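Local coordinates for dihydrodipicolinate synthase family protein (Sinorhizobium meliloti, PDB 4DNH), which is of unknown function but folds as a TIM barrel and is probably related to dihydrodipicolinate synthases, at residues I5-I9 and A356-R360; T121-P126 and A157-L161; Y171-Y175 and G201-N205; Y332-D338 and R377-V381. All blocks are in the same frame, centred on the assembly; numbering follows the deposited sequence.

Overall arrangement
Contact 1 pins the N-terminal strand, 5-9, to helix 352-364 and so closes nearly the whole chain into one loop. Contacts 2 and 3 both fall within that loop. Contact 2 closes first, between the loop after strand 115-119 and the start of helix 159-164, just after strand 153-155. Contact 3 follows in series and joins helix 168-181 to the loop after strand 186-191. The two touch, with Ser-158 and Tyr-202 as a link. Contact 4 ties the end of helix 323-333 to helix 371-384 and crosses contact 1 along the chain. These two also touch, mainly through Met-378. Their centres lie 35 to 44 Å from those of contacts 2 and 3.

Contact 1: I5-I9 and A356-R360; sequences IDLPI and AELFR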
# COMPACT_ATOMS: atom_id res chain seq x y z
N ILE A 5 -24.36 -0.82 18.75
CA ILE A 5 -24.57 0.35 17.89
C ILE A 5 -25.57 0.05 16.77
O ILE A 5 -25.57 -1.05 16.20
CB ILE A 5 -23.23 0.91 17.34
CG1 ILE A 5 -23.45 2.16 16.47
CG2 ILE A 5 -22.44 -0.15 16.57
CD1 ILE A 5 -22.23 3.03 16.33
N ASP A 6 -26.44 1.01 16.46
CA ASP A 6 -27.36 0.86 15.32
C ASP A 6 -26.71 1.33 14.03
O ASP A 6 -26.22 2.44 13.94
CB ASP A 6 -28.68 1.59 15.57
CG ASP A 6 -29.64 0.78 16.42
OD1 ASP A 6 -29.47 -0.45 16.56
OD2 ASP A 6 -30.59 1.38 16.96
N LEU A 7 -26.69 0.45 13.03
CA LEU A 7 -25.96 0.67 11.79
C LEU A 7 -26.84 0.43 10.57
O LEU A 7 -27.78 -0.38 10.64
CB LEU A 7 -24.74 -0.24 11.70
CG LEU A 7 -23.63 -0.09 12.73
CD1 LEU A 7 -22.59 -1.16 12.46
CD2 LEU A 7 -22.95 1.28 12.72
N PRO A 8 -26.56 1.13 9.47
CA PRO A 8 -27.37 0.97 8.27
C PRO A 8 -27.07 -0.30 7.47
O PRO A 8 -25.91 -0.60 7.19
CB PRO A 8 -27.07 2.21 7.44
CG PRO A 8 -25.80 2.78 7.97
CD PRO A 8 -25.57 2.23 9.35
N ILE A 9 -28.13 -1.05 7.17
CA ILE A 9 -28.11 -2.15 6.22
C ILE A 9 -29.41 -2.02 5.44
O ILE A 9 -30.47 -1.80 6.04
CB ILE A 9 -28.16 -3.56 6.87
CG1 ILE A 9 -27.64 -3.56 8.31
CG2 ILE A 9 -27.45 -4.59 5.99
CD1 ILE A 9 -27.82 -4.88 9.03
N ALA A 356 -20.04 1.55 7.46
CA ALA A 356 -20.66 0.72 8.50
C ALA A 356 -20.27 -0.74 8.35
O ALA A 356 -19.95 -1.39 9.34
CB ALA A 356 -22.18 0.87 8.50
N GLU A 357 -20.29 -1.27 7.13
CA GLU A 357 -19.88 -2.66 6.93
C GLU A 357 -18.41 -2.85 7.30
O GLU A 357 -18.05 -3.80 8.02
CB GLU A 357 -20.19 -3.18 5.52
CG GLU A 357 -19.72 -4.61 5.23
CD GLU A 357 -20.50 -5.71 5.97
OE1 GLU A 357 -21.34 -5.38 6.85
OE2 GLU A 357 -20.26 -6.92 5.68
N LEU A 358 -17.57 -1.93 6.83
CA LEU A 358 -16.18 -1.82 7.26
C LEU A 358 -16.02 -1.90 8.79
O LEU A 358 -15.20 -2.65 9.29
CB LEU A 358 -15.56 -0.52 6.71
CG LEU A 358 -14.03 -0.38 6.72
CD1 LEU A 358 -13.56 0.59 5.65
CD2 LEU A 358 -13.54 0.07 8.09
N PHE A 359 -16.81 -1.13 9.52
CA PHE A 359 -16.82 -1.20 10.99
C PHE A 359 -17.13 -2.62 11.53
O PHE A 359 -16.41 -3.10 12.41
CB PHE A 359 -17.76 -0.11 11.54
CG PHE A 359 -17.97 -0.13 13.03
CD1 PHE A 359 -18.93 -0.96 13.61
CD2 PHE A 359 -17.24 0.72 13.86
CE1 PHE A 359 -19.14 -0.96 14.98
CE2 PHE A 359 -17.45 0.74 15.23
CZ PHE A 359 -18.40 -0.10 15.80
N ARG A 360 -18.16 -3.29 11.01
CA ARG A 360 -18.49 -4.67 11.48
C ARG A 360 -17.38 -5.66 11.19
O ARG A 360 -17.01 -6.46 12.05
CB ARG A 360 -19.73 -5.23 10.81
CG ARG A 360 -21.00 -4.40 10.89
CD ARG A 360 -22.11 -5.15 10.18
NE ARG A 360 -23.32 -4.37 10.15
CZ ARG A 360 -23.62 -3.47 9.21
NH1 ARG A 360 -22.80 -3.24 8.20
NH2 ARG A 360 -24.76 -2.80 9.30
O HOH W 1 -23.41 -1.56 6.16
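Arg-360 reaches from its helix to the strand and meets Leu-7, Pro-8 and Ile-9. Its chain is extended from CG to NE, which carries the guanidinium to the carbonyl of Pro-8. Arg-360 NH2 donates to Pro-8 O at 3.3 Å, with a nearly straight N-H...O angle of 170°. The oxygen lies in the guanidinium plane, but the nitrogen stands above the carbonyl plane. One water also bridges them: it donates to Pro-8 O at 2.9 Å and accepts from Arg-360 NH1. NH1 of Arg-360 makes a salt bridge to Glu-357 OE1 at 2.9 Å, one helical turn back. These bonds limit rotation of the guanidinium. Leu-7 comes from the opposite direction and lays CD1 over one guanidinium face, toward its rim. The poorly ordered Ile-9 lies obliquely beside Arg-360 NH2.

The other contacts are apolar. Leu-7 CD1 also meets Phe-359 CD1 at 3.8 Å, the two side chains crossing at about a right angle. A chi1 of 175° swings the Phe-359 ring away from its own backbone N and toward Ile-5, whose CG2 lies 3.8 Å from Phe-359 CE1. Pro-8 CD rests on the methyl of Ala-356.

Strand 4-9 pairs with strand 12-17 in a two-stranded antiparallel sheet, and Tyr-16 of that partner also touches Arg-360. Helix 371-384 closes the side of Ile-5 and Leu-7 through Met-378.

Contact 2: T121-P126 and A157-L161; sequences TDHLAP and ASRAL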
# COMPACT_ATOMS: atom_id res chain seq x y z
N THR A 121 7.57 8.67 -12.35
CA THR A 121 7.51 9.57 -13.48
C THR A 121 6.37 10.59 -13.28
O THR A 121 6.20 11.51 -14.08
CB THR A 121 7.33 8.72 -14.75
OG1 THR A 121 8.58 8.65 -15.46
CG2 THR A 121 6.23 9.27 -15.65
N ASP A 122 5.64 10.45 -12.17
CA ASP A 122 4.40 11.21 -11.92
C ASP A 122 4.43 12.74 -12.08
O ASP A 122 3.38 13.37 -12.09
CB ASP A 122 3.77 10.81 -10.57
CG ASP A 122 4.78 10.74 -9.43
OD1 ASP A 122 5.89 10.20 -9.61
OD2 ASP A 122 4.44 11.20 -8.32
N HIS A 123 5.62 13.34 -12.24
CA HIS A 123 5.67 14.78 -12.54
C HIS A 123 5.59 15.07 -14.03
O HIS A 123 5.68 16.22 -14.44
CB HIS A 123 6.92 15.42 -11.93
CG HIS A 123 8.20 14.93 -12.53
ND1 HIS A 123 8.76 13.76 -12.18
CD2 HIS A 123 9.04 15.49 -13.48
CE1 HIS A 123 9.89 13.57 -12.87
NE2 HIS A 123 10.06 14.64 -13.67
N LEU A 124 5.40 14.03 -14.83
CA LEU A 124 5.39 14.15 -16.28
C LEU A 124 4.05 13.68 -16.87
O LEU A 124 3.68 12.51 -16.73
CB LEU A 124 6.53 13.34 -16.89
CG LEU A 124 6.68 13.30 -18.41
CD1 LEU A 124 6.88 14.70 -18.97
CD2 LEU A 124 7.85 12.39 -18.80
N ALA A 125 3.36 14.61 -17.52
CA ALA A 125 2.05 14.36 -18.12
C ALA A 125 2.20 13.45 -19.34
O ALA A 125 3.03 13.72 -20.20
CB ALA A 125 1.40 15.69 -18.52
N PRO A 126 1.41 12.35 -19.38
CA PRO A 126 1.34 11.53 -20.61
C PRO A 126 1.00 12.43 -21.80
O PRO A 126 0.08 13.24 -21.71
CB PRO A 126 0.18 10.57 -20.32
CG PRO A 126 0.17 10.43 -18.84
CD PRO A 126 0.67 11.74 -18.26
N ALA A 157 5.69 2.17 -11.64
CA ALA A 157 5.31 2.13 -13.04
C ALA A 157 5.02 3.55 -13.50
O ALA A 157 4.70 4.41 -12.68
CB ALA A 157 4.09 1.25 -13.24
N SER A 158 5.16 3.80 -14.79
CA SER A 158 5.14 5.15 -15.34
C SER A 158 3.97 5.38 -16.31
O SER A 158 3.81 4.66 -17.31
CB SER A 158 6.50 5.45 -15.98
OG SER A 158 6.44 6.44 -16.99
N ARG A 159 3.15 6.38 -15.98
CA ARG A 159 1.98 6.80 -16.76
C ARG A 159 2.42 7.18 -18.19
O ARG A 159 1.82 6.72 -19.16
CB ARG A 159 1.33 8.02 -16.06
CG ARG A 159 -0.14 7.96 -15.63
CD ARG A 159 -0.39 6.91 -14.56
NE ARG A 159 -1.09 7.25 -13.29
CZ ARG A 159 -1.60 8.41 -12.87
NH1 ARG A 159 -2.15 8.45 -11.66
NH2 ARG A 159 -1.57 9.52 -13.62
N ALA A 160 3.48 7.98 -18.32
CA ALA A 160 3.93 8.50 -19.63
C ALA A 160 4.47 7.41 -20.55
O ALA A 160 4.32 7.47 -21.78
CB ALA A 160 4.98 9.59 -19.44
N LEU A 161 5.11 6.41 -19.93
CA LEU A 161 5.64 5.26 -20.65
C LEU A 161 4.53 4.33 -21.16
O LEU A 161 4.57 3.89 -22.32
CB LEU A 161 6.66 4.50 -19.79
CG LEU A 161 7.36 3.27 -20.38
CD1 LEU A 161 8.27 3.60 -21.57
CD2 LEU A 161 8.14 2.54 -19.31
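Van der Waals packing carries this contact, with Thr-121, Leu-124 and Pro-126 set against Ser-158, Arg-159 and Ala-160. The methyl of Ala-160 takes two neighbours. Thr-121 CG2 lies 4.0 Å from Ala-160 CB, and Leu-124 CD2 lies 4.1 Å from the same atom. Pro-126 crosses Arg-159 obliquely, and its CG sits 3.9 Å from Arg-159 CB. The backbones also come close here, with the CA atoms of Pro-126 and Ala-160 4.1 Å apart.

The polar bonds shape each segment. Ser-158 is the N-cap of helix 159-164. Its OG is anti to the backbone N (chi1 155°) and accepts from Leu-161 N at 3.2 Å. Thr-121 packs its CB and CG2 against this capping hydroxyl. On the other segment, a type I turn runs from Thr-121 to Leu-124, closed by Leu-124 N to Thr-121 O at 2.7 Å.

The charged end of Arg-159 leads outside the contact, to a salt bridge from NE to Asp-196 and a hydrogen bond from NH1 to Gly-88 O. The two segments follow neighbouring parallel strands of the barrel, 115-119 and 153-155. Helix 132-148 backs them, with Ala-138 against Thr-121 and Leu-124 and Tyr-139 against Ser-158.

Contact 3: Y171-Y175 and G201-N205; sequences YIRVY and GYWGN
Tyr-171 and Tyr-175, one helical turn apart, point their rings into the turn that carries Tyr-202 and Trp-203. The tight part is an aromatic cluster of these four residues. Tyr-171 and Tyr-202 form a T-shaped (edge-to-face) pair. The edge of Tyr-171 points at the face of Tyr-202, with CE2 of Tyr-171 over the centre of the Tyr-202 ring. The centroids are 4.8 Å apart and the planes meet at 76°. Tyr-171 also offers one face to the backbone, where Trp-203 N sits above the plane, toward the rim. Gly-204 N marks the edge of the tight part, 3.2 Å from Tyr-171 CE1. Trp-203 has CG anti to its carbonyl carbon (chi1 -55°), and its indole reaches back to Tyr-175. There Trp-203 CH2 lies 3.6 Å from Tyr-175 CZ, the rings tilted at 46° to each other. The two hydroxyls close the cluster: Tyr-202 OH donates to Tyr-175 OH at 2.6 Å. Each hydroxyl lies at the edge of the other ring. Tyr-202 OH also appears to accept a hydrogen bond from Ser-158 N, which links this cluster to the start of helix 159-164.

The looser side lies at Gly-201, which is partly exposed. Gly-204 N closes the turn by bonding to Gly-201 O at 3.2 Å. Ile-172 and Arg-173 face solvent, off the turn.

Trp-190 meets Trp-203 edge-to-face, and helix 208-221 packs on the indole. The 201-204 segment is a type II beta turn in a beta-to-alpha loop of the TIM barrel, between strand 186-191 and helix 208-221.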
# COMPACT_ATOMS: atom_id res chain seq x y z
N TYR A 171 9.96 -0.83 -22.97
CA TYR A 171 10.08 -1.15 -21.56
C TYR A 171 11.45 -1.73 -21.26
O TYR A 171 12.03 -1.44 -20.22
CB TYR A 171 9.01 -2.13 -21.13
CG TYR A 171 7.63 -1.54 -21.14
CD1 TYR A 171 6.85 -1.55 -22.30
CD2 TYR A 171 7.12 -0.96 -19.99
CE1 TYR A 171 5.58 -1.01 -22.30
CE2 TYR A 171 5.86 -0.41 -19.98
CZ TYR A 171 5.09 -0.44 -21.13
OH TYR A 171 3.84 0.11 -21.10
N ILE A 172 11.95 -2.57 -22.16
CA ILE A 172 13.25 -3.19 -21.98
C ILE A 172 14.34 -2.12 -21.92
O ILE A 172 15.16 -2.13 -21.02
CB ILE A 172 13.53 -4.28 -23.05
CG1 ILE A 172 12.67 -5.52 -22.79
CG2 ILE A 172 15.00 -4.69 -23.06
CD1 ILE A 172 12.23 -6.27 -24.03
N ARG A 173 14.30 -1.17 -22.87
CA ARG A 173 15.30 -0.10 -22.96
C ARG A 173 15.27 0.85 -21.76
O ARG A 173 16.32 1.22 -21.23
CB ARG A 173 15.15 0.69 -24.26
CG ARG A 173 15.81 0.05 -25.46
CD ARG A 173 15.21 0.58 -26.76
NE ARG A 173 15.05 -0.48 -27.76
CZ ARG A 173 14.22 -0.42 -28.80
NH1 ARG A 173 14.15 -1.43 -29.66
NH2 ARG A 173 13.44 0.64 -28.99
N VAL A 174 14.07 1.25 -21.36
CA VAL A 174 13.89 2.17 -20.24
C VAL A 174 14.40 1.54 -18.95
O VAL A 174 15.28 2.10 -18.30
CB VAL A 174 12.42 2.66 -20.13
CG1 VAL A 174 12.14 3.27 -18.76
CG2 VAL A 174 12.12 3.67 -21.22
N TYR A 175 13.88 0.37 -18.61
CA TYR A 175 14.34 -0.35 -17.42
C TYR A 175 15.82 -0.80 -17.51
O TYR A 175 16.46 -1.08 -16.50
CB TYR A 175 13.40 -1.51 -17.09
CG TYR A 175 12.10 -1.05 -16.49
CD1 TYR A 175 11.07 -0.57 -17.29
CD2 TYR A 175 11.89 -1.08 -15.11
CE1 TYR A 175 9.87 -0.15 -16.74
CE2 TYR A 175 10.70 -0.66 -14.55
CZ TYR A 175 9.69 -0.19 -15.37
OH TYR A 175 8.49 0.23 -14.83
N GLY A 201 -2.08 -2.01 -19.98
CA GLY A 201 -1.17 -2.80 -20.82
C GLY A 201 0.31 -2.57 -20.56
O GLY A 201 1.11 -2.53 -21.49
N TYR A 202 0.67 -2.42 -19.28
CA TYR A 202 2.06 -2.19 -18.91
C TYR A 202 2.96 -3.39 -19.25
O TYR A 202 2.51 -4.55 -19.18
CB TYR A 202 2.17 -1.81 -17.42
CG TYR A 202 3.37 -0.95 -17.10
CD1 TYR A 202 3.36 0.42 -17.37
CD2 TYR A 202 4.53 -1.51 -16.54
CE1 TYR A 202 4.47 1.21 -17.08
CE2 TYR A 202 5.63 -0.72 -16.25
CZ TYR A 202 5.60 0.64 -16.52
OH TYR A 202 6.70 1.42 -16.24
N TRP A 203 4.21 -3.10 -19.64
CA TRP A 203 5.20 -4.05 -20.20
C TRP A 203 5.06 -4.28 -21.69
O TRP A 203 5.91 -4.93 -22.30
CB TRP A 203 5.28 -5.37 -19.43
CG TRP A 203 5.56 -5.17 -17.96
CD1 TRP A 203 4.72 -5.47 -16.90
CD2 TRP A 203 6.76 -4.60 -17.34
NE1 TRP A 203 5.31 -5.15 -15.70
CE2 TRP A 203 6.54 -4.62 -15.90
CE3 TRP A 203 7.97 -4.10 -17.83
CZ2 TRP A 203 7.47 -4.15 -14.99
CZ3 TRP A 203 8.91 -3.63 -16.90
CH2 TRP A 203 8.66 -3.65 -15.52
N GLY A 204 4.00 -3.74 -22.28
CA GLY A 204 3.82 -3.78 -23.73
C GLY A 204 2.76 -4.72 -24.27
O GLY A 204 2.60 -4.85 -25.48
N ASN A 205 2.03 -5.40 -23.38
CA ASN A 205 0.94 -6.28 -23.79
C ASN A 205 -0.31 -6.12 -22.94
O ASN A 205 -0.24 -5.98 -21.72
CB ASN A 205 1.39 -7.74 -23.77
CG ASN A 205 0.56 -8.62 -24.69
OD1 ASN A 205 -0.67 -8.63 -24.62
ND2 ASN A 205 1.23 -9.36 -25.56

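Contact 4: Y332-D338 and R377-V381; sequences YLNGLQD and RMRRV
A single nitrogen of Arg-377, NH1, is shared by two backbone carbonyls, those of Tyr-332 and Gln-337, at the end of another helix. Helix 323-333 ends in a Schellman motif with Gly-335, at positive phi, as its C-prime residue. Arg-377 NH1 donates to Tyr-332 O at 2.7 Å and to Gln-337 O at 2.6 Å. Both oxygens lie close to the guanidinium plane, and NH1 lies in both carbonyl planes. Tyr-332 O also accepts from Gly-335 N within the motif, so two donors hold this carbonyl. The side chain thus ties the last turn of the helix to the residues beyond it.

Tyr-332 packs alongside the same arginine. A chi1 of 169° sends its ring along Arg-377, whose CD lies over one ring face, toward the rim. Ring and guanidinium planes are 26° apart. Val-381 CG2 touches Tyr-332 CE2 at 3.7 Å. Leu-333 CD2 lies 4.2 Å from Arg-377 CB and reaches Met-378, a selenomethionine. That residue also packs on Phe-359 of helix 352-364.

A salt bridge completes the grip. Arg-377 NH2 meets Asp-338 OD1 at 3.2 Å, on the anti side of the carboxylate and 29° out of its plane.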
# COMPACT_ATOMS: atom_id res chain seq x y z
N TYR A 332 -8.92 6.41 11.43
CA TYR A 332 -9.79 7.33 12.18
C TYR A 332 -10.52 6.63 13.30
O TYR A 332 -10.63 7.16 14.41
CB TYR A 332 -10.80 8.01 11.25
CG TYR A 332 -11.91 8.78 11.95
CD1 TYR A 332 -11.65 9.98 12.62
CD2 TYR A 332 -13.23 8.31 11.93
CE1 TYR A 332 -12.66 10.69 13.26
CE2 TYR A 332 -14.25 9.00 12.56
CZ TYR A 332 -13.96 10.20 13.22
OH TYR A 332 -14.96 10.90 13.85
N LEU A 333 -11.04 5.44 13.02
CA LEU A 333 -11.71 4.65 14.07
C LEU A 333 -10.74 4.27 15.17
O LEU A 333 -11.14 4.16 16.32
CB LEU A 333 -12.37 3.40 13.49
CG LEU A 333 -13.59 3.60 12.60
CD1 LEU A 333 -13.99 2.25 12.01
CD2 LEU A 333 -14.74 4.27 13.33
N ASN A 334 -9.47 4.05 14.81
CA ASN A 334 -8.48 3.61 15.77
C ASN A 334 -7.78 4.78 16.45
O ASN A 334 -6.82 4.59 17.20
CB ASN A 334 -7.45 2.71 15.10
CG ASN A 334 -8.02 1.36 14.76
OD1 ASN A 334 -8.72 0.76 15.57
ND2 ASN A 334 -7.71 0.85 13.56
N GLY A 335 -8.24 6.00 16.17
CA GLY A 335 -7.73 7.20 16.84
C GLY A 335 -6.32 7.60 16.44
O GLY A 335 -5.64 8.25 17.21
N LEU A 336 -5.89 7.24 15.25
CA LEU A 336 -4.55 7.58 14.79
C LEU A 336 -4.59 8.96 14.18
O LEU A 336 -3.55 9.59 13.98
CB LEU A 336 -4.06 6.55 13.78
CG LEU A 336 -4.20 5.08 14.25
CD1 LEU A 336 -3.71 4.13 13.18
CD2 LEU A 336 -3.49 4.84 15.58
N GLN A 337 -5.80 9.42 13.90
CA GLN A 337 -6.06 10.79 13.50
C GLN A 337 -7.43 11.17 14.03
O GLN A 337 -8.21 10.30 14.43
CB GLN A 337 -5.95 10.96 11.99
CG GLN A 337 -6.84 10.09 11.11
CD GLN A 337 -6.47 10.23 9.64
OE1 GLN A 337 -5.43 9.70 9.20
NE2 GLN A 337 -7.29 10.96 8.88
N ASP A 338 -7.72 12.47 14.07
CA ASP A 338 -8.90 12.99 14.77
C ASP A 338 -10.01 13.42 13.84
O ASP A 338 -11.03 13.93 14.29
CB ASP A 338 -8.50 14.19 15.62
CG ASP A 338 -7.58 13.81 16.74
OD1 ASP A 338 -7.64 12.64 17.20
OD2 ASP A 338 -6.79 14.69 17.15
N ARG A 377 -16.70 7.23 17.58
CA ARG A 377 -16.39 7.83 16.29
C ARG A 377 -17.36 7.44 15.18
O ARG A 377 -17.80 8.31 14.42
CB ARG A 377 -14.94 7.56 15.91
CG ARG A 377 -14.06 8.68 16.37
CD ARG A 377 -12.67 8.26 16.74
NE ARG A 377 -11.98 9.41 17.36
CZ ARG A 377 -10.86 9.95 16.90
NH1 ARG A 377 -10.25 9.44 15.83
NH2 ARG A 377 -10.34 10.98 17.54
N MSE A 378 -17.73 6.16 15.12
CA MSE A 378 -18.80 5.71 14.22
C MSE A 378 -20.09 6.44 14.50
O MSE A 378 -20.81 6.80 13.57
CB MSE A 378 -19.01 4.20 14.29
CG MSE A 378 -19.99 3.72 13.21
SE MSE A 378 -19.18 3.52 11.42
CE MSE A 378 -20.50 4.55 10.40
N ARG A 379 -20.40 6.67 15.78
CA ARG A 379 -21.62 7.39 16.14
C ARG A 379 -21.60 8.82 15.62
O ARG A 379 -22.62 9.32 15.14
CB ARG A 379 -21.84 7.39 17.66
CG ARG A 379 -22.89 6.41 18.16
CD ARG A 379 -22.32 5.59 19.31
NE ARG A 379 -23.27 5.30 20.38
CZ ARG A 379 -24.09 4.25 20.42
NH1 ARG A 379 -24.10 3.37 19.44
NH2 ARG A 379 -24.92 4.09 21.44
N ARG A 380 -20.44 9.48 15.70
CA ARG A 380 -20.29 10.85 15.22
C ARG A 380 -20.45 10.93 13.71
O ARG A 380 -21.00 11.91 13.19
CB ARG A 380 -18.95 11.48 15.64
CG ARG A 380 -19.05 12.30 16.92
CD ARG A 380 -17.92 13.31 17.09
NE ARG A 380 -16.81 12.81 17.90
CZ ARG A 380 -15.57 12.60 17.46
NH1 ARG A 380 -15.23 12.87 16.19
NH2 ARG A 380 -14.65 12.13 18.29
N VAL A 381 -20.00 9.89 13.02
CA VAL A 381 -20.13 9.78 11.57
C VAL A 381 -21.59 9.57 11.15
O VAL A 381 -22.08 10.25 10.24
CB VAL A 381 -19.19 8.69 11.00
CG1 VAL A 381 -19.49 8.43 9.53
CG2 VAL A 381 -17.73 9.09 11.20